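Local coordinates for protein aerobactin synthase IucC (Klebsiella pneumoniae, PDB 6CN7) that makes the siderophore aerobactin, probably by ATP-dependent attachment of a second N-acetyl-N-hydroxylysine to the carboxylic group of a citryl intermediate, at residues Arg507-Leu512 with Asn571-Ala576; Pro409-Leu414 with Phe533-Pro538; Pro382-Tyr387 with Ala499-Pro504. The protein carries 5 engineered substitutions. One frame throughout, in Å; residues are numbered along the deposited sequence.

Contact 1. Residues Arg507-Leu512 with Asn571-Ala576; sequences RFYQLL and NPLWLA
Tyr509 of helix 505-521 leans on Pro572, Leu573 and Ala576 in a helix-on-helix packing, the partner being the short N-capped helix that starts at Pro572, at the C-terminal end of the chain. The cap is Asn571, whose OD1 receives Leu573 N at 3.1 Å from well above the amide plane, while its ND2 reaches back to the carbonyl oxygens of Leu535 and Lys537. Followed outward from CB, Tyr509 meets first Ala576, then Pro572 and Leu573. Its CB faces the methyl of Ala576, CB to CB 4.4 Å. With CG anti to the carbonyl carbon (chi1 -64°), the ring then runs alongside Pro572 and presents a face to it: Pro572 CB stands 4.2 Å from the Tyr509 ring centroid, 17° off the normal, a CH-pi contact. Phe508 CD1 lies over the centre of the opposite face, so the ring is sandwiched. Leu573 CD1 approaches Tyr509 CD1 obliquely, at 4.2 Å. At the tip the hydroxyl leaves this interface and is hydrogen-bonded to Trp57 NE1 and Ser495 OG, which fixes the far end of the ring against the N-terminal part of the protein and helix 475-499. The same Leu573 methyl also touches Leu512 CD2, 4.1 Å away, and thus bridges two residues three apart on the longer helix. At the more open border Gln510 lays its CG against Ala576 CB, and its NE2 gives a weak bond to Ala576 O at 3.3 Å. The other end of that amide is occupied too: Arg507, whose NE is salt-bridged to Glu396, donates through NH1 almost straight (173°) to Gln510 OE1 over 3.2 Å, in its own guanidinium plane but from above the amide plane.

Contact 2. Residues Pro409-Leu414 with Phe533-Pro538; sequences PLYHLL and FSLFKP
Leu414 and Tyr411, one turn apart on helix 395-417, receive the loop that follows helix 527-532. The apolar half is close-packed. Leu414 CG sits over the centre of the Phe533 ring, 3.9 Å from its centroid and 6° off the normal, with both methyls spread above the same face. Leu535 and Tyr411 approach from opposite directions, and Leu535 CD1 lies over one face of the tyrosine ring, 3.5 Å from Tyr411 CE1. Ile479 and Ala475 add to the packing of Phe533. The tyrosine, its CG anti to the backbone N (chi1 -171°), carries its hydroxyl to the looser, polar side. Here Ser534, partly exposed, turns away from the helix and takes Phe536 N on its OG, an ST turn. Tyr411 OH lies 2.5 Å from Phe533 O, near the ring plane, a hydrogen bond that is doubtfully short. A water links the two segments, donating to Tyr411 OH at 3.0 Å and accepting from Leu535 N at 3.1 Å. If the short bond holds, the phenol would give to Phe533 O while accepting from the water that ties it to Leu535 N.

Contact 3. Residues Pro382-Tyr387 with Ala499-Pro504; sequences PLIGAY and ARLGVP
Pro382 O takes two weak bonds from the helix it precedes, one from Gly385 N at 3.2 Å and a longer one from Ala386 N at 3.5 Å, while the proline ring of the same residue meets Arg500 and Leu501 across the contact. These bonds belong to the start of helix 383-391, which packs against the connection between helices 475-499 and 505-521. That connection begins with a type I beta turn from Ala499 to Gly502, and its two central residues supply the contact. Leu501 does so with a single methyl: CD1 rests on the backbone of Gly385, 3.5 Å from Gly385 CA. With no side chain at Gly385, the methyl can come right up to the helix surface. Pro382 CG and Ile384 CG2 touch this methyl more distantly, at 4.3 Å and 4.4 Å from Leu501 CD1. The arginine closes the exposed border. The Arg500 chain runs out extended and then bends at its third torsion, bringing the guanidinium to Pro382: Pro382 CG lies on one face, toward the NH1 end, and Arg500 NH1 is 3.7 Å from Pro382 CD. Arg500 also touches Cys376 and Asn380, in the loop leading up to the proline. Deeper in, Pro382 packs on Leu497 and Ile384 on Val494 and Met498, so the beginning of the short helix is seated on the last turns of helix 475-499 as well as on the turn beyond it. No hydrogen bond crosses between the two segments; the contact is apolar and dispersive, a leucine methyl on backbone, proline and isoleucine, with the NH1 end of the guanidinium on the proline ring at its exposed border.

From the N-terminal side, 382-387 comes first and pairs with 499-504 to close contact 3. Within that span 409-414 opens contact 2, which closes only at 533-538, so the two loops cross. Contact 1 opens at 507-512, after contact 3 is complete, and ends at 571-576 beyond the closure of contact 2, crossing it in turn. Contacts 1 and 3 are in series, yet Val503 CG1 packs against the backbone N of Phe508. Contacts 1 and 2 meet where Trp574 CD1 packs on Phe536 O. Contact 3 joins helix 383-391 to the connection between helices 475-499 and 505-521, contact 2 helix 395-417 to the loop after helix 527-532, and contact 1 helix 505-521 to the C-terminal helix.

Contact 1. Residues Arg507-Leu512 with Asn571-Ala576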
loop_
_atom_site.group_PDB
_atom_site.type_symbol
_atom_site.label_atom_id
_atom_site.label_comp_id
_atom_site.label_asym_id
_atom_site.label_seq_id
_atom_site.Cartn_x
_atom_site.Cartn_y
_atom_site.Cartn_z
ATOM N N ARG A 507 -7.472 48.169 -14.803
ATOM C CA ARG A 507 -6.181 48.569 -15.350
ATOM C C ARG A 507 -5.323 47.352 -15.674
ATOM O O ARG A 507 -4.670 47.305 -16.722
ATOM C CB ARG A 507 -5.465 49.489 -14.359
ATOM C CG ARG A 507 -4.132 50.022 -14.846
ATOM C CD ARG A 507 -4.298 50.871 -16.094
ATOM N NE ARG A 507 -3.037 51.462 -16.523
ATOM C CZ ARG A 507 -2.821 51.968 -17.733
ATOM N NH1 ARG A 507 -3.783 51.954 -18.648
ATOM N NH2 ARG A 507 -1.637 52.483 -18.032
ATOM N N PHE A 508 -5.313 46.360 -14.780
ATOM C CA PHE A 508 -4.566 45.127 -15.008
ATOM C C PHE A 508 -4.809 44.587 -16.414
ATOM O O PHE A 508 -3.864 44.297 -17.156
ATOM C CB PHE A 508 -4.968 44.097 -13.948
ATOM C CG PHE A 508 -4.226 42.788 -14.035
ATOM C CD1 PHE A 508 -4.615 41.810 -14.937
ATOM C CD2 PHE A 508 -3.159 42.525 -13.191
ATOM C CE1 PHE A 508 -3.942 40.602 -15.007
ATOM C CE2 PHE A 508 -2.485 41.317 -13.255
ATOM C CZ PHE A 508 -2.879 40.356 -14.162
ATOM N N TYR A 509 -6.079 44.451 -16.800
ATOM C CA TYR A 509 -6.404 43.854 -18.086
ATOM C C TYR A 509 -6.367 44.861 -19.230
ATOM O O TYR A 509 -6.348 44.449 -20.395
ATOM C CB TYR A 509 -7.767 43.172 -17.987
ATOM C CG TYR A 509 -7.737 42.016 -17.012
ATOM C CD1 TYR A 509 -7.286 40.765 -17.407
ATOM C CD2 TYR A 509 -8.125 42.184 -15.691
ATOM C CE1 TYR A 509 -7.240 39.708 -16.515
ATOM C CE2 TYR A 509 -8.080 41.136 -14.793
ATOM C CZ TYR A 509 -7.637 39.902 -15.211
ATOM O OH TYR A 509 -7.592 38.855 -14.319
ATOM N N GLN A 510 -6.344 46.162 -18.928
ATOM C CA GLN A 510 -5.989 47.148 -19.946
ATOM C C GLN A 510 -4.558 46.938 -20.421
ATOM O O GLN A 510 -4.277 47.002 -21.624
ATOM C CB GLN A 510 -6.154 48.566 -19.397
ATOM C CG GLN A 510 -7.576 49.096 -19.399
ATOM C CD GLN A 510 -7.680 50.458 -18.737
ATOM O OE1 GLN A 510 -6.743 50.916 -18.083
ATOM N NE2 GLN A 510 -8.823 51.112 -18.904
ATOM N N LEU A 511 -3.637 46.687 -19.487
ATOM C CA LEU A 511 -2.241 46.466 -19.849
ATOM C C LEU A 511 -2.078 45.197 -20.676
ATOM O O LEU A 511 -1.287 45.167 -21.625
ATOM C CB LEU A 511 -1.379 46.395 -18.588
ATOM C CG LEU A 511 -0.915 47.725 -17.986
ATOM C CD1 LEU A 511 -2.081 48.564 -17.517
ATOM C CD2 LEU A 511 0.034 47.462 -16.831
ATOM N N LEU A 512 -2.811 44.138 -20.329
ATOM C CA LEU A 512 -2.735 42.902 -21.101
ATOM C C LEU A 512 -3.244 43.117 -22.520
ATOM O O LEU A 512 -2.626 42.665 -23.491
ATOM C CB LEU A 512 -3.530 41.798 -20.403
ATOM C CG LEU A 512 -3.600 40.452 -21.132
ATOM C CD1 LEU A 512 -2.208 39.890 -21.379
ATOM C CD2 LEU A 512 -4.447 39.461 -20.343
ATOM N N ASN A 571 -16.027 39.047 -20.920
ATOM C CA ASN A 571 -14.593 38.974 -21.165
ATOM C C ASN A 571 -13.915 40.220 -20.611
ATOM O O ASN A 571 -14.187 41.324 -21.101
ATOM C CB ASN A 571 -14.320 38.852 -22.655
ATOM C CG ASN A 571 -12.843 38.718 -22.972
ATOM O OD1 ASN A 571 -12.005 38.670 -22.075
ATOM N ND2 ASN A 571 -12.523 38.644 -24.255
ATOM N N PRO A 572 -13.039 40.104 -19.609
ATOM C CA PRO A 572 -12.368 41.308 -19.087
ATOM C C PRO A 572 -11.580 42.082 -20.132
ATOM O O PRO A 572 -11.468 43.309 -20.018
ATOM C CB PRO A 572 -11.452 40.744 -17.993
ATOM C CG PRO A 572 -12.130 39.500 -17.548
ATOM C CD PRO A 572 -12.761 38.919 -18.778
ATOM N N LEU A 573 -11.023 41.413 -21.146
ATOM C CA LEU A 573 -10.285 42.137 -22.179
ATOM C C LEU A 573 -11.199 43.063 -22.969
ATOM O O LEU A 573 -10.764 44.130 -23.416
ATOM C CB LEU A 573 -9.585 41.155 -23.120
ATOM C CG LEU A 573 -8.229 40.621 -22.653
ATOM C CD1 LEU A 573 -8.358 39.846 -21.353
ATOM C CD2 LEU A 573 -7.605 39.750 -23.730
ATOM N N TRP A 574 -12.460 42.671 -23.154
ATOM C CA TRP A 574 -13.435 43.518 -23.831
ATOM C C TRP A 574 -14.030 44.543 -22.875
ATOM O O TRP A 574 -14.287 45.687 -23.262
ATOM C CB TRP A 574 -14.533 42.639 -24.432
ATOM C CG TRP A 574 -15.621 43.365 -25.162
ATOM C CD1 TRP A 574 -15.631 43.708 -26.480
ATOM C CD2 TRP A 574 -16.876 43.800 -24.624
ATOM N NE1 TRP A 574 -16.809 44.343 -26.797
ATOM C CE2 TRP A 574 -17.589 44.415 -25.673
ATOM C CE3 TRP A 574 -17.464 43.737 -23.357
ATOM C CZ2 TRP A 574 -18.858 44.961 -25.495
ATOM C CZ3 TRP A 574 -18.724 44.283 -23.181
ATOM C CH2 TRP A 574 -19.406 44.885 -24.243
ATOM N N LEU A 575 -14.239 44.142 -21.619
ATOM C CA LEU A 575 -14.873 45.014 -20.637
ATOM C C LEU A 575 -13.975 46.191 -20.272
ATOM O O LEU A 575 -14.462 47.307 -20.062
ATOM C CB LEU A 575 -15.230 44.194 -19.398
ATOM C CG LEU A 575 -16.055 44.827 -18.278
ATOM C CD1 LEU A 575 -17.378 45.371 -18.790
ATOM C CD2 LEU A 575 -16.291 43.786 -17.193
ATOM N N ALA A 576 -12.663 45.963 -20.195
ATOM C CA ALA A 576 -11.726 47.002 -19.787
ATOM C C ALA A 576 -11.384 47.975 -20.910
ATOM O O ALA A 576 -10.752 49.002 -20.642
ATOM C CB ALA A 576 -10.441 46.363 -19.254
#

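Contact 2. Residues Pro409-Leu414 with Phe533-Pro538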
loop_
_atom_site.group_PDB
_atom_site.type_symbol
_atom_site.label_atom_id
_atom_site.label_comp_id
_atom_site.label_asym_id
_atom_site.label_seq_id
_atom_site.Cartn_x
_atom_site.Cartn_y
_atom_site.Cartn_z
ATOM N N PRO A 409 4.323 34.925 -26.544
ATOM C CA PRO A 409 4.790 33.688 -27.200
ATOM C C PRO A 409 3.691 32.656 -27.378
ATOM O O PRO A 409 3.591 32.035 -28.444
ATOM C CB PRO A 409 5.893 33.180 -26.259
ATOM C CG PRO A 409 6.255 34.334 -25.408
ATOM C CD PRO A 409 5.051 35.197 -25.295
ATOM N N LEU A 410 2.856 32.458 -26.358
ATOM C CA LEU A 410 1.815 31.439 -26.442
ATOM C C LEU A 410 0.754 31.814 -27.469
ATOM O O LEU A 410 0.291 30.958 -28.231
ATOM C CB LEU A 410 1.180 31.230 -25.067
ATOM C CG LEU A 410 2.109 30.666 -23.989
ATOM C CD1 LEU A 410 1.418 30.675 -22.638
ATOM C CD2 LEU A 410 2.562 29.258 -24.345
ATOM N N TYR A 411 0.356 33.086 -27.509
ATOM C CA TYR A 411 -0.652 33.508 -28.474
ATOM C C TYR A 411 -0.091 33.504 -29.889
ATOM O O TYR A 411 -0.793 33.143 -30.841
ATOM C CB TYR A 411 -1.177 34.892 -28.103
ATOM C CG TYR A 411 -2.374 35.338 -28.908
ATOM C CD1 TYR A 411 -3.539 34.583 -28.931
ATOM C CD2 TYR A 411 -2.348 36.523 -29.629
ATOM C CE1 TYR A 411 -4.640 34.987 -29.661
ATOM C CE2 TYR A 411 -3.444 36.937 -30.361
ATOM C CZ TYR A 411 -4.587 36.165 -30.371
ATOM O OH TYR A 411 -5.680 36.574 -31.100
ATOM N N HIS A 412 1.174 33.900 -30.045
ATOM C CA HIS A 412 1.810 33.872 -31.359
ATOM C C HIS A 412 1.952 32.443 -31.865
ATOM O O HIS A 412 1.652 32.151 -33.028
ATOM C CB HIS A 412 3.174 34.561 -31.290
ATOM C CG HIS A 412 3.948 34.505 -32.570
ATOM N ND1 HIS A 412 3.563 35.183 -33.706
ATOM C CD2 HIS A 412 5.093 33.856 -32.891
ATOM C CE1 HIS A 412 4.433 34.953 -34.671
ATOM N NE2 HIS A 412 5.370 34.150 -34.203
ATOM N N LEU A 413 2.419 31.535 -31.004
ATOM C CA LEU A 413 2.498 30.129 -31.382
ATOM C C LEU A 413 1.159 29.629 -31.909
ATOM O O LEU A 413 1.105 28.902 -32.910
ATOM C CB LEU A 413 2.949 29.294 -30.181
ATOM C CG LEU A 413 3.141 27.791 -30.409
ATOM C CD1 LEU A 413 4.217 27.527 -31.449
ATOM C CD2 LEU A 413 3.484 27.096 -29.101
ATOM N N LEU A 414 0.061 30.027 -31.260
ATOM C CA LEU A 414 -1.261 29.563 -31.670
ATOM C C LEU A 414 -1.668 30.154 -33.016
ATOM O O LEU A 414 -2.063 29.423 -33.932
ATOM C CB LEU A 414 -2.292 29.919 -30.597
ATOM C CG LEU A 414 -3.764 29.707 -30.971
ATOM C CD1 LEU A 414 -4.032 28.248 -31.305
ATOM C CD2 LEU A 414 -4.678 30.178 -29.852
ATOM N N PHE A 533 -8.740 33.625 -33.997
ATOM C CA PHE A 533 -8.451 33.364 -32.590
ATOM C C PHE A 533 -8.610 34.632 -31.759
ATOM O O PHE A 533 -7.651 35.080 -31.122
ATOM C CB PHE A 533 -7.026 32.828 -32.417
ATOM C CG PHE A 533 -6.777 31.512 -33.092
ATOM C CD1 PHE A 533 -7.379 30.353 -32.629
ATOM C CD2 PHE A 533 -5.916 31.429 -34.172
ATOM C CE1 PHE A 533 -7.141 29.138 -33.245
ATOM C CE2 PHE A 533 -5.672 30.220 -34.792
ATOM C CZ PHE A 533 -6.284 29.072 -34.329
ATOM N N SER A 534 -9.805 35.216 -31.748
ATOM C CA SER A 534 -9.998 36.521 -31.129
ATOM C C SER A 534 -10.118 36.392 -29.617
ATOM O O SER A 534 -10.902 35.581 -29.111
ATOM C CB SER A 534 -11.239 37.205 -31.694
ATOM O OG SER A 534 -11.554 38.367 -30.947
ATOM N N LEU A 535 -9.340 37.199 -28.898
ATOM C CA LEU A 535 -9.411 37.279 -27.447
ATOM C C LEU A 535 -10.238 38.465 -26.973
ATOM O O LEU A 535 -10.262 38.748 -25.771
ATOM C CB LEU A 535 -8.002 37.367 -26.856
ATOM C CG LEU A 535 -7.073 36.187 -27.144
ATOM C CD1 LEU A 535 -5.651 36.529 -26.730
ATOM C CD2 LEU A 535 -7.559 34.937 -26.424
ATOM N N PHE A 536 -10.921 39.161 -27.884
ATOM C CA PHE A 536 -11.656 40.376 -27.549
ATOM C C PHE A 536 -13.138 40.277 -27.895
ATOM O O PHE A 536 -13.812 41.306 -28.008
ATOM C CB PHE A 536 -11.022 41.579 -28.248
ATOM C CG PHE A 536 -9.621 41.867 -27.792
ATOM C CD1 PHE A 536 -8.539 41.254 -28.404
ATOM C CD2 PHE A 536 -9.386 42.739 -26.743
ATOM C CE1 PHE A 536 -7.251 41.514 -27.982
ATOM C CE2 PHE A 536 -8.101 43.001 -26.318
ATOM C CZ PHE A 536 -7.031 42.388 -26.938
ATOM N N LYS A 537 -13.663 39.066 -28.070
ATOM C CA LYS A 537 -15.101 38.907 -28.187
ATOM C C LYS A 537 -15.758 39.306 -26.866
ATOM O O LYS A 537 -15.198 39.068 -25.791
ATOM C CB LYS A 537 -15.461 37.465 -28.544
ATOM C CG LYS A 537 -15.134 37.062 -29.983
ATOM C CD LYS A 537 -15.603 35.637 -30.277
ATOM C CE LYS A 537 -15.408 35.243 -31.739
ATOM N NZ LYS A 537 -14.053 34.688 -32.019
ATOM N N PRO A 538 -16.943 39.919 -26.908
ATOM C CA PRO A 538 -17.542 40.430 -25.664
ATOM C C PRO A 538 -17.838 39.360 -24.633
ATOM O O PRO A 538 -17.931 39.683 -23.441
ATOM C CB PRO A 538 -18.831 41.117 -26.145
ATOM C CG PRO A 538 -19.112 40.539 -27.478
ATOM C CD PRO A 538 -17.789 40.196 -28.081
HETATM O O HOH W 1 -7.373 39.020 -30.539
#

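Contact 3. Residues Pro382-Tyr387 with Ala499-Pro504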
loop_
_atom_site.group_PDB
_atom_site.type_symbol
_atom_site.label_atom_id
_atom_site.label_comp_id
_atom_site.label_asym_id
_atom_site.label_seq_id
_atom_site.Cartn_x
_atom_site.Cartn_y
_atom_site.Cartn_z
ATOM N N PRO A 382 1.182 40.187 -0.850
ATOM C CA PRO A 382 1.440 39.344 -2.025
ATOM C C PRO A 382 2.926 39.237 -2.333
ATOM O O PRO A 382 3.679 40.204 -2.207
ATOM C CB PRO A 382 0.684 40.059 -3.150
ATOM C CG PRO A 382 -0.321 40.907 -2.469
ATOM C CD PRO A 382 0.294 41.316 -1.171
ATOM N N LEU A 383 3.343 38.039 -2.751
ATOM C CA LEU A 383 4.724 37.844 -3.178
ATOM C C LEU A 383 5.035 38.636 -4.439
ATOM O O LEU A 383 6.177 39.072 -4.633
ATOM C CB LEU A 383 5.001 36.360 -3.410
ATOM C CG LEU A 383 5.463 35.564 -2.188
ATOM C CD1 LEU A 383 4.418 35.582 -1.080
ATOM C CD2 LEU A 383 5.795 34.139 -2.597
ATOM N N ILE A 384 4.040 38.829 -5.305
ATOM C CA ILE A 384 4.254 39.609 -6.518
ATOM C C ILE A 384 4.637 41.039 -6.171
ATOM O O ILE A 384 5.410 41.678 -6.895
ATOM C CB ILE A 384 2.999 39.546 -7.413
ATOM C CG1 ILE A 384 3.252 40.286 -8.731
ATOM C CG2 ILE A 384 1.781 40.104 -6.669
ATOM C CD1 ILE A 384 2.297 39.886 -9.845
ATOM N N GLY A 385 4.113 41.565 -5.062
ATOM C CA GLY A 385 4.541 42.874 -4.598
ATOM C C GLY A 385 5.979 42.890 -4.123
ATOM O O GLY A 385 6.669 43.904 -4.258
ATOM N N ALA A 386 6.451 41.776 -3.559
ATOM C CA ALA A 386 7.853 41.686 -3.168
ATOM C C ALA A 386 8.764 41.733 -4.387
ATOM O O ALA A 386 9.775 42.444 -4.385
ATOM C CB ALA A 386 8.095 40.409 -2.365
ATOM N N TYR A 387 8.422 40.984 -5.438
ATOM C CA TYR A 387 9.200 41.049 -6.670
ATOM C C TYR A 387 9.210 42.461 -7.237
ATOM O O TYR A 387 10.252 42.952 -7.684
ATOM C CB TYR A 387 8.638 40.069 -7.702
ATOM C CG TYR A 387 8.857 38.613 -7.360
ATOM C CD1 TYR A 387 10.139 38.097 -7.226
ATOM C CD2 TYR A 387 7.784 37.752 -7.190
ATOM C CE1 TYR A 387 10.347 36.767 -6.919
ATOM C CE2 TYR A 387 7.980 36.419 -6.883
ATOM C CZ TYR A 387 9.264 35.933 -6.749
ATOM O OH TYR A 387 9.468 34.607 -6.443
ATOM N N ALA A 499 -4.767 44.460 -7.439
ATOM C CA ALA A 499 -5.748 45.448 -7.003
ATOM C C ALA A 499 -5.463 45.915 -5.585
ATOM O O ALA A 499 -5.732 47.072 -5.244
ATOM C CB ALA A 499 -7.157 44.864 -7.097
ATOM N N ARG A 500 -4.911 45.037 -4.751
ATOM C CA ARG A 500 -4.513 45.402 -3.400
ATOM C C ARG A 500 -3.230 46.221 -3.367
ATOM O O ARG A 500 -2.918 46.810 -2.327
ATOM C CB ARG A 500 -4.335 44.137 -2.561
ATOM C CG ARG A 500 -4.579 44.330 -1.083
ATOM C CD ARG A 500 -4.045 43.152 -0.298
ATOM N NE ARG A 500 -4.658 41.892 -0.709
ATOM C CZ ARG A 500 -4.163 40.695 -0.415
ATOM N NH1 ARG A 500 -3.042 40.589 0.285
ATOM N NH2 ARG A 500 -4.788 39.598 -0.824
ATOM N N LEU A 501 -2.483 46.271 -4.471
ATOM C CA LEU A 501 -1.248 47.042 -4.556
ATOM C C LEU A 501 -1.389 48.264 -5.458
ATOM O O LEU A 501 -0.386 48.762 -5.980
ATOM C CB LEU A 501 -0.106 46.151 -5.048
ATOM C CG LEU A 501 0.258 44.961 -4.154
ATOM C CD1 LEU A 501 1.271 44.076 -4.845
ATOM C CD2 LEU A 501 0.795 45.422 -2.810
ATOM N N GLY A 502 -2.610 48.751 -5.659
ATOM C CA GLY A 502 -2.828 49.999 -6.361
ATOM C C GLY A 502 -3.081 49.892 -7.849
ATOM O O GLY A 502 -3.161 50.930 -8.518
ATOM N N VAL A 503 -3.210 48.688 -8.392
ATOM C CA VAL A 503 -3.508 48.482 -9.802
ATOM C C VAL A 503 -4.862 47.791 -9.904
ATOM O O VAL A 503 -4.960 46.571 -9.761
ATOM C CB VAL A 503 -2.413 47.654 -10.498
ATOM C CG1 VAL A 503 -2.767 47.427 -11.966
ATOM C CG2 VAL A 503 -1.069 48.350 -10.379
ATOM N N PRO A 504 -5.937 48.538 -10.160
ATOM C CA PRO A 504 -7.257 47.902 -10.254
ATOM C C PRO A 504 -7.290 46.857 -11.358
ATOM O O PRO A 504 -6.537 46.924 -12.331
ATOM C CB PRO A 504 -8.200 49.075 -10.560
ATOM C CG PRO A 504 -7.458 50.295 -10.136
ATOM C CD PRO A 504 -6.013 49.994 -10.365
#